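Local structure of cellulose 1,4-beta-cellobiosidase (Thermobifida fusca, 4JJJ) at residues A[173-178]-A[404-409]. The protein probably cleaves cellulose as a cellobiohydrolase, this chain being its family 48 glycoside hydrolase catalytic domain. The protein carries 1 engineered substitution. Residues are numbered along the deposited sequence; the frame is centred on the assembly and turned at random.
With CA (calcium ion), chain E; BGC (beta-D-glucopyranose), chain D; BGC (beta-D-glucopyranose), chain B; BGC (beta-D-glucopyranose), chain C.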
loop_
_atom_site.group_PDB
_atom_site.type_symbol
_atom_site.label_atom_id
_atom_site.label_comp_id
_atom_site.label_asym_id
_atom_site.label_seq_id
_atom_site.Cartn_x
_atom_site.Cartn_y
_atom_site.Cartn_z
ATOM N N ASN A 173 8.859 8.969 7.067
ATOM C CA ASN A 173 9.074 7.660 6.488
ATOM C C ASN A 173 9.730 6.790 7.528
ATOM O O ASN A 173 10.175 7.286 8.588
ATOM C CB ASN A 173 9.856 7.760 5.170
ATOM C CG ASN A 173 9.806 6.551 4.331
ATOM O OD1 ASN A 173 8.969 5.671 4.444
ATOM N ND2 ASN A 173 10.767 6.504 3.403
ATOM N N THR A 174 9.684 5.503 7.301
ATOM C CA THR A 174 10.194 4.493 8.235
ATOM C C THR A 174 11.067 3.496 7.435
ATOM O O THR A 174 12.287 3.577 7.498
ATOM C CB THR A 174 9.073 3.812 8.966
ATOM O OG1 THR A 174 8.173 3.234 7.974
ATOM C CG2 THR A 174 8.295 4.771 9.895
ATOM N N TYR A 175 10.478 2.584 6.673
ATOM C CA TYR A 175 11.277 1.580 5.960
ATOM C C TYR A 175 12.329 2.180 5.082
ATOM O O TYR A 175 12.051 3.007 4.212
ATOM C CB TYR A 175 10.306 0.688 5.127
ATOM C CG TYR A 175 9.215 0.105 5.943
ATOM C CD1 TYR A 175 9.438 -0.959 6.733
ATOM C CD2 TYR A 175 7.961 0.661 5.885
ATOM C CE1 TYR A 175 8.449 -1.436 7.607
ATOM C CE2 TYR A 175 6.935 0.216 6.715
ATOM C CZ TYR A 175 7.153 -0.858 7.526
ATOM O OH TYR A 175 6.213 -1.439 8.364
ATOM N N GLN A 176 13.549 1.661 5.303
ATOM C CA GLN A 176 14.733 2.077 4.570
ATOM C C GLN A 176 15.789 0.972 4.381
ATOM O O GLN A 176 16.671 1.118 3.488
ATOM C CB GLN A 176 15.522 3.263 5.166
ATOM C CG GLN A 176 14.838 4.561 5.285
ATOM C CD GLN A 176 14.820 5.314 3.979
ATOM O OE1 GLN A 176 15.819 6.022 3.588
ATOM N NE2 GLN A 176 13.736 5.187 3.258
ATOM N N ARG A 177 15.699 -0.095 5.103
ATOM C CA ARG A 177 16.896 -1.015 5.267
ATOM C C ARG A 177 16.629 -2.412 4.836
ATOM O O ARG A 177 17.101 -3.416 5.384
ATOM C CB ARG A 177 17.474 -0.920 6.722
ATOM C CG ARG A 177 17.977 0.522 6.974
ATOM C CD ARG A 177 18.637 0.717 8.329
ATOM N NE ARG A 177 17.741 0.531 9.417
ATOM C CZ ARG A 177 18.041 0.607 10.702
ATOM N NH1 ARG A 177 19.284 0.871 11.030
ATOM N NH2 ARG A 177 17.103 0.474 11.643
ATOM N N GLY A 178 15.869 -2.496 3.755
ATOM C CA GLY A 178 15.803 -3.766 3.038
ATOM C C GLY A 178 14.773 -4.776 3.550
ATOM O O GLY A 178 13.862 -4.475 4.393
ATOM N N PRO A 404 7.494 -11.049 -2.122
ATOM C CA PRO A 404 8.067 -9.788 -2.660
ATOM C C PRO A 404 8.329 -8.725 -1.625
ATOM O O PRO A 404 7.457 -8.447 -0.819
ATOM C CB PRO A 404 6.966 -9.339 -3.656
ATOM C CG PRO A 404 6.245 -10.589 -4.025
ATOM C CD PRO A 404 6.183 -11.372 -2.770
ATOM N N VAL A 405 9.500 -8.148 -1.685
ATOM C CA VAL A 405 9.869 -6.984 -0.926
ATOM C C VAL A 405 10.065 -7.222 0.560
ATOM O O VAL A 405 11.186 -6.986 1.034
ATOM C CB VAL A 405 9.026 -5.744 -1.185
ATOM C CG1 VAL A 405 9.615 -4.564 -0.484
ATOM C CG2 VAL A 405 8.906 -5.479 -2.713
ATOM N N TRP A 406 9.001 -7.506 1.288
ATOM C CA TRP A 406 9.075 -7.695 2.767
ATOM C C TRP A 406 9.349 -9.201 2.998
ATOM O O TRP A 406 8.660 -10.087 2.434
ATOM C CB TRP A 406 7.746 -7.408 3.451
ATOM C CG TRP A 406 7.390 -6.007 3.756
ATOM C CD1 TRP A 406 7.940 -4.866 3.315
ATOM C CD2 TRP A 406 6.334 -5.663 4.683
ATOM N NE1 TRP A 406 7.257 -3.790 3.916
ATOM C CE2 TRP A 406 6.280 -4.269 4.764
ATOM C CE3 TRP A 406 5.498 -6.401 5.442
ATOM C CZ2 TRP A 406 5.365 -3.639 5.609
ATOM C CZ3 TRP A 406 4.573 -5.741 6.327
ATOM C CH2 TRP A 406 4.544 -4.418 6.358
ATOM N N ASN A 407 10.342 -9.490 3.865
ATOM C CA ASN A 407 10.527 -10.877 4.347
ATOM C C ASN A 407 10.339 -11.061 5.864
ATOM O O ASN A 407 10.504 -12.081 6.427
ATOM C CB ASN A 407 11.934 -11.303 4.020
ATOM C CG ASN A 407 12.333 -11.365 2.551
ATOM O OD1 ASN A 407 13.570 -11.628 2.261
ATOM N ND2 ASN A 407 11.435 -11.208 1.642
ATOM N N ASP A 408 9.987 -9.947 6.534
ATOM C CA ASP A 408 9.709 -9.883 7.988
ATOM C C ASP A 408 8.456 -9.096 8.254
ATOM O O ASP A 408 8.554 -7.967 8.683
ATOM C CB ASP A 408 10.949 -9.300 8.692
ATOM C CG ASP A 408 10.916 -9.481 10.202
ATOM O OD1 ASP A 408 11.966 -9.063 10.775
ATOM O OD2 ASP A 408 9.988 -10.049 10.739
ATOM N N PRO A 409 7.282 -9.714 8.041
ATOM C CA PRO A 409 7.004 -11.060 7.633
ATOM C C PRO A 409 6.986 -11.201 6.094
ATOM O O PRO A 409 6.865 -10.235 5.383
ATOM C CB PRO A 409 5.596 -11.261 8.166
ATOM C CG PRO A 409 4.943 -9.955 7.947
ATOM C CD PRO A 409 6.020 -8.966 8.327
HETATM CA CA CA E . 14.141 -8.440 10.926
HETATM C C2 BGC D . 9.596 3.283 1.742
HETATM C C3 BGC D . 10.707 3.522 0.786
HETATM C C4 BGC D . 11.590 2.281 0.565
HETATM C C5 BGC D . 10.613 1.120 0.246
HETATM C C6 BGC D . 11.431 -0.134 -0.028
HETATM C C1 BGC D . 8.799 2.068 1.297
HETATM O O2 BGC D . 8.781 4.422 1.859
HETATM O O3 BGC D . 11.407 4.609 1.273
HETATM O O4 BGC D . 12.421 2.434 -0.618
HETATM O O5 BGC D . 9.623 0.917 1.250
HETATM O O6 BGC D . 11.877 -0.635 1.250
HETATM C C2 BGC B . 4.922 -0.575 2.566
HETATM C C3 BGC B . 6.314 0.019 2.781
HETATM C C4 BGC B . 6.582 1.025 1.708
HETATM C C5 BGC B . 5.540 2.104 1.593
HETATM C C6 BGC B . 5.789 3.112 0.478
HETATM C C1 BGC B . 3.960 0.560 2.360
HETATM O O1 BGC B . 2.659 0.031 2.063
HETATM O O2 BGC B . 4.491 -1.437 3.641
HETATM O O3 BGC B . 7.252 -1.081 2.663
HETATM O O4 BGC B . 7.775 1.711 2.229
HETATM O O5 BGC B . 4.289 1.452 1.317
HETATM O O6 BGC B . 5.922 2.388 -0.779
HETATM C C2 BGC C . 14.509 2.690 -1.662
HETATM C C3 BGC C . 15.814 3.458 -1.647
HETATM C C4 BGC C . 15.605 4.954 -1.498
HETATM C C5 BGC C . 14.667 5.274 -0.363
HETATM C C6 BGC C . 14.244 6.690 -0.241
HETATM C C1 BGC C . 13.670 3.108 -0.430
HETATM O O2 BGC C . 14.688 1.280 -1.704
HETATM O O3 BGC C . 16.557 3.182 -2.865
HETATM O O4 BGC C . 16.935 5.495 -1.191
HETATM O O5 BGC C . 13.431 4.504 -0.487
HETATM O O6 BGC C . 13.456 6.913 0.913
HETATM O O HOH W 1 11.253 -4.420 2.716
HETATM O O HOH W 2 14.534 -10.546 9.611
HETATM O O HOH W 3 16.464 -8.138 10.922
#
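Tyr175 and Trp406 meet between residues 173-178, running from the end of strand 170-173 into a loop, and residues 404-409, a loop leading toward helix 416-432 in which Trp406 N hydrogen-bonds to Pro404 O; no direct backbone hydrogen bond joins the two segments, but a single water links Val405 O (3.1 Å from the water O) and, weakly, Gly178 O. The two aromatic side chains cross at about a right angle, their ring planes inclined obliquely at 44°. Between the two rings, touching is confined to the phenol end of Tyr175: Tyr175 OH lies 3.6 Å from Trp406 CZ2. The same hydroxyl hydrogen-bonds to Ala41 O, outside the two segments. With CG beside the backbone N (chi1 -54°), the Tyr175 ring also reaches the chain B glucose, CD2 lying 3.6 Å from its C3. Trp406 presents its indole edge to the same sugar, and NE1 donates to O3 at 3.0 Å. Replacing Trp406 by an alanine would probably deprive that hydroxyl of its indole donor and open a gap beside the Tyr175 phenol. In this (α/α)6 glycosidase the pair thus lines a stretch of the glycan-binding pocket, which continues along residues 173-178. Asn173, at the end of strand 170-173, has its amide carried toward the chain D glucose by CG standing opposite the backbone N (chi1 -164°) and grips two neighbouring hydroxyls: OD1 accepts from O2, and ND2 donates to O3 at 2.9 Å. Gln176, bent at chi2, directs NE2 both to O6 of the chain C glucose (2.9 Å) and to Tyr175 O, bonds that are likely to fix the rotation of its amide. Two residues after Trp406, Asp408 OD1 binds the calcium ion at 2.3 Å, which is also bound by Arg180 O, Glu185, Glu560 and two waters.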